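Local coordinates for protein mandelate racemase / muconate lactonizing enzyme (Burkholderia pseudomallei, PDB 2POD) that is of unknown function but belongs to the mandelate racemase branch of the enolase superfamily, binds a sodium ion and may act as a lyase, at residues A81-R84 with G85-L89; K176-P179 with F180-Y183. All coordinates share one frame; numbering follows the deposited sequence.

Contact 1. Residues A81-R84 with G85-L89; sequences AEMR and GNSAL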
loop_
_atom_site.group_PDB
_atom_site.type_symbol
_atom_site.label_atom_id
_atom_site.label_comp_id
_atom_site.label_asym_id
_atom_site.label_seq_id
_atom_site.Cartn_x
_atom_site.Cartn_y
_atom_site.Cartn_z
ATOM N N ALA B 81 7.676 -32.733 12.196
ATOM C CA ALA B 81 7.304 -34.031 12.792
ATOM C C ALA B 81 6.061 -33.935 13.668
ATOM O O ALA B 81 5.147 -34.750 13.553
ATOM C CB ALA B 81 8.462 -34.616 13.584
ATOM N N GLU B 82 6.037 -32.919 14.521
ATOM C CA GLU B 82 4.855 -32.556 15.305
ATOM C C GLU B 82 3.583 -32.426 14.445
ATOM O O GLU B 82 2.550 -33.026 14.761
ATOM C CB GLU B 82 5.116 -31.253 16.069
ATOM C CG GLU B 82 6.252 -31.315 17.114
ATOM C CD GLU B 82 7.648 -31.025 16.558
ATOM O OE1 GLU B 82 7.811 -30.877 15.328
ATOM O OE2 GLU B 82 8.594 -30.956 17.370
HETATM N N MSE B 83 3.683 -31.668 13.351
HETATM C CA MSE B 83 2.545 -31.400 12.466
HETATM C C MSE B 83 2.022 -32.638 11.743
HETATM O O MSE B 83 0.815 -32.805 11.594
HETATM C CB MSE B 83 2.915 -30.324 11.438
HETATM C CG MSE B 83 1.768 -29.842 10.569
HETATM SE SE MSE B 83 0.317 -28.948 11.524
HETATM C CE MSE B 83 1.318 -27.718 12.656
ATOM N N ARG B 84 2.935 -33.488 11.288
ATOM C CA ARG B 84 2.569 -34.737 10.617
ATOM C C ARG B 84 1.979 -35.758 11.597
ATOM O O ARG B 84 1.057 -36.497 11.255
ATOM C CB ARG B 84 3.776 -35.327 9.884
ATOM C CG ARG B 84 4.306 -34.468 8.736
ATOM C CD ARG B 84 5.353 -35.217 7.890
ATOM N NE ARG B 84 6.358 -35.904 8.701
ATOM C CZ ARG B 84 7.473 -35.349 9.172
ATOM N NH1 ARG B 84 8.303 -36.073 9.903
ATOM N NH2 ARG B 84 7.764 -34.079 8.921
ATOM N N GLY B 85 2.506 -35.775 12.820
ATOM C CA GLY B 85 1.993 -36.640 13.885
ATOM C C GLY B 85 0.579 -36.254 14.264
ATOM O O GLY B 85 -0.307 -37.112 14.338
ATOM N N ASN B 86 0.373 -34.953 14.475
ATOM C CA ASN B 86 -0.948 -34.390 14.725
ATOM C C ASN B 86 -1.942 -34.707 13.623
ATOM O O ASN B 86 -3.081 -35.074 13.901
ATOM C CB ASN B 86 -0.860 -32.882 14.942
ATOM C CG ASN B 86 -0.214 -32.525 16.262
ATOM O OD1 ASN B 86 -0.111 -33.362 17.162
ATOM N ND2 ASN B 86 0.230 -31.275 16.388
ATOM N N SER B 87 -1.501 -34.587 12.376
ATOM C CA SER B 87 -2.370 -34.828 11.239
ATOM C C SER B 87 -2.809 -36.286 11.107
ATOM O O SER B 87 -3.979 -36.551 10.824
ATOM C CB SER B 87 -1.722 -34.344 9.951
ATOM O OG SER B 87 -1.156 -33.068 10.121
ATOM N N ALA B 88 -1.877 -37.217 11.316
ATOM C CA ALA B 88 -2.195 -38.653 11.373
ATOM C C ALA B 88 -3.185 -38.972 12.494
ATOM O O ALA B 88 -4.200 -39.624 12.264
ATOM C CB ALA B 88 -0.913 -39.485 11.530
ATOM N N LEU B 89 -2.885 -38.482 13.695
ATOM C CA LEU B 89 -3.786 -38.552 14.846
ATOM C C LEU B 89 -5.184 -38.009 14.546
ATOM O O LEU B 89 -6.188 -38.577 14.993
ATOM C CB LEU B 89 -3.181 -37.768 16.010
ATOM C CG LEU B 89 -2.623 -38.475 17.249
ATOM C CD1 LEU B 89 -2.514 -39.983 17.135
ATOM C CD2 LEU B 89 -1.319 -37.861 17.696
#

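Contact 2. Residues K176-P179 with F180-Y183; sequences KIWP and FDPY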
loop_
_atom_site.group_PDB
_atom_site.type_symbol
_atom_site.label_atom_id
_atom_site.label_comp_id
_atom_site.label_asym_id
_atom_site.label_seq_id
_atom_site.Cartn_x
_atom_site.Cartn_y
_atom_site.Cartn_z
ATOM N N LYS B 176 0.524 -34.916 -14.069
ATOM C CA LYS B 176 1.592 -34.116 -13.483
ATOM C C LYS B 176 2.977 -34.696 -13.743
ATOM O O LYS B 176 3.242 -35.864 -13.454
ATOM C CB LYS B 176 1.380 -33.946 -11.982
ATOM C CG LYS B 176 2.257 -32.869 -11.364
ATOM C CD LYS B 176 1.667 -32.372 -10.071
ATOM C CE LYS B 176 2.064 -33.270 -8.920
ATOM N NZ LYS B 176 1.336 -32.904 -7.673
ATOM N N ILE B 177 3.860 -33.863 -14.284
ATOM C CA ILE B 177 5.245 -34.256 -14.531
ATOM C C ILE B 177 6.237 -33.285 -13.869
ATOM O O ILE B 177 5.852 -32.193 -13.456
ATOM C CB ILE B 177 5.528 -34.395 -16.043
ATOM C CG1 ILE B 177 5.307 -33.058 -16.757
ATOM C CG2 ILE B 177 4.623 -35.479 -16.649
ATOM C CD1 ILE B 177 5.885 -33.005 -18.145
ATOM N N TRP B 178 7.502 -33.691 -13.759
ATOM C CA TRP B 178 8.525 -32.829 -13.168
ATOM C C TRP B 178 9.910 -32.822 -13.837
ATOM O O TRP B 178 10.915 -33.060 -13.163
ATOM C CB TRP B 178 8.643 -33.077 -11.660
ATOM C CG TRP B 178 8.818 -34.510 -11.266
ATOM C CD1 TRP B 178 9.998 -35.157 -11.018
ATOM C CD2 TRP B 178 7.780 -35.478 -11.061
ATOM N NE1 TRP B 178 9.758 -36.467 -10.678
ATOM C CE2 TRP B 178 8.407 -36.692 -10.698
ATOM C CE3 TRP B 178 6.382 -35.441 -11.151
ATOM C CZ2 TRP B 178 7.683 -37.851 -10.421
ATOM C CZ3 TRP B 178 5.670 -36.592 -10.887
ATOM C CH2 TRP B 178 6.319 -37.778 -10.514
ATOM N N PRO B 179 9.983 -32.488 -15.148
ATOM C CA PRO B 179 11.239 -32.656 -15.894
ATOM C C PRO B 179 12.362 -31.626 -15.635
ATOM O O PRO B 179 13.460 -31.785 -16.171
ATOM C CB PRO B 179 10.784 -32.581 -17.350
ATOM C CG PRO B 179 9.588 -31.710 -17.320
ATOM C CD PRO B 179 8.913 -31.938 -16.004
ATOM N N PHE B 180 12.099 -30.590 -14.835
ATOM C CA PHE B 180 13.103 -29.553 -14.550
ATOM C C PHE B 180 13.952 -29.898 -13.329
ATOM O O PHE B 180 14.991 -29.285 -13.095
ATOM C CB PHE B 180 12.447 -28.177 -14.370
ATOM C CG PHE B 180 11.655 -27.717 -15.567
ATOM C CD1 PHE B 180 10.294 -27.977 -15.656
ATOM C CD2 PHE B 180 12.275 -27.031 -16.600
ATOM C CE1 PHE B 180 9.562 -27.561 -16.749
ATOM C CE2 PHE B 180 11.555 -26.618 -17.710
ATOM C CZ PHE B 180 10.196 -26.879 -17.784
ATOM N N ASP B 181 13.504 -30.900 -12.575
ATOM C CA ASP B 181 14.198 -31.416 -11.388
ATOM C C ASP B 181 15.715 -31.695 -11.441
ATOM O O ASP B 181 16.427 -31.280 -10.519
ATOM C CB ASP B 181 13.447 -32.617 -10.807
ATOM C CG ASP B 181 12.149 -32.225 -10.131
ATOM O OD1 ASP B 181 11.508 -31.239 -10.566
ATOM O OD2 ASP B 181 11.773 -32.908 -9.153
ATOM N N PRO B 182 16.222 -32.388 -12.498
ATOM C CA PRO B 182 17.649 -32.741 -12.422
ATOM C C PRO B 182 18.602 -31.568 -12.661
ATOM O O PRO B 182 19.794 -31.668 -12.348
ATOM C CB PRO B 182 17.822 -33.790 -13.535
ATOM C CG PRO B 182 16.445 -34.101 -14.036
ATOM C CD PRO B 182 15.628 -32.895 -13.750
ATOM N N TYR B 183 18.079 -30.471 -13.204
ATOM C CA TYR B 183 18.900 -29.304 -13.518
ATOM C C TYR B 183 19.090 -28.357 -12.332
ATOM O O TYR B 183 19.983 -27.511 -12.348
ATOM C CB TYR B 183 18.374 -28.598 -14.770
ATOM C CG TYR B 183 18.249 -29.551 -15.941
ATOM C CD1 TYR B 183 17.001 -29.975 -16.389
ATOM C CD2 TYR B 183 19.386 -30.064 -16.571
ATOM C CE1 TYR B 183 16.884 -30.870 -17.450
ATOM C CE2 TYR B 183 19.283 -30.959 -17.627
ATOM C CZ TYR B 183 18.028 -31.358 -18.064
ATOM O OH TYR B 183 17.921 -32.243 -19.115
#

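Contact 1. Residues A81-R84 with G85-L89
Ser87 turns its hydroxyl back along the helix to Met83 (a selenomethionine): with chi1 at -45°, OG stands opposite its own carbonyl carbon and beside its own backbone N, which brings it to Met83 O. The 2.5 Å between Ser87 OG and Met83 O is shorter than a normal hydrogen bond, so the exact length is doubtful, although serine commonly bonds back in this way to the carbonyl four residues earlier in a helix. The firm hold on Met83 O comes from Ser87 N, at 3.0 Å. Asn86 has a similar first torsion (-71°), which lays its amide carbon CG 3.2 Å from Glu82 O. Its ND2 does not bond there; the amide is held instead by Tyr46 through OD1 and by Leu70 O through ND2. Glu82 O accepts from Asn86 N at 2.9 Å, close to straight at 169°. The ladder continues with Gly85 N to Ala81 O and Ala88 N to Arg84 O, both i to i+4 bonds of the first turns of helix 81-101. Arg84 bends at its third torsion, and Ala81 CA lies 3.4 Å off one guanidinium face, toward its rim. Between subunits, Arg84 NH2 forms a salt bridge with Glu82 of the second subunit, and Glu82 OE2 pairs in the same way with Arg84 of that subunit. Helix 40-55 lies against Ala81, Glu82 and Arg84, while Ala88 packs on strands 19-26 and 31-37 of the N-terminal domain's antiparallel sheet.

Contact 2. Residues K176-P179 with F180-Y183
Trp178 and Asp181 meet through polar and van der Waals contacts at the two ends of a type I beta turn. The backbone part is a weak hydrogen bond from Asp181 N to Trp178 O, long at 3.4 Å though fairly straight at 160°. Around it the carboxylate reaches back to the indole: Asp181 OD2 comes to 3.4 Å from Trp178 CD1, and OD1 packs against Trp178 CB at 3.6 Å. Asp181 OD1 also faces Trp178 O at 3.2 Å, a pair of acceptors with no hydrogen bond between them. Ring and carboxylate planes are inclined by 44°, so the two groups neither stack nor meet at right angles. Trp178 can offer this side because its chi1 of 51° sets CG between the backbone N and the carbonyl carbon. The polar end of Asp181 has its firmer partner elsewhere, in a hydrogen bond between OD2 and His222 ND1, and the His222 ring also meets Trp178 edge-to-face.

This turn leads out of strand 174-177, one of the parallel strands of the TIM-like barrel of the enolase superfamily, into the short helix 181-184. The sodium ion bound by Glu220, Glu246 and Glu272 lies about 7 Å from the side chain of Trp178, and Lys176, on the strand itself, forms a salt bridge with Glu246.

The apolar pair is Pro179 and Phe180, which lie side by side and point the same way, with Pro179 CG 4.1 Å from Phe180 CD1. Two van der Waals contacts converge on Pro179 O, from Pro182 CD at 3.4 Å and from Tyr183 CE1 at 3.8 Å. Phe180 continues into Leu197 and Ala200 of helix 194-200 and meets the ring of Phe221, whereas Pro179 rests on Pro203 and Phe204 of helix 202-210.

How the contacts relate
The two contacts follow in series along the chain, contact 1 ending well before contact 2 begins, and they belong to different parts of the fold. Their centres are 29 Å apart and their nearest atoms about 16 Å, so they do not touch. Contact 1 lies in helix 81-101, beside the four-stranded antiparallel sheet of the N-terminal domain and at an interface with the second subunit; contact 2 sits where a barrel strand of the C-terminal domain runs into a turn. Of the two, contact 2 is the one beside the metal site, with a bound sodium ion about 7 Å from the side chain of Trp178. Together they illustrate the two-domain build of the enolase superfamily.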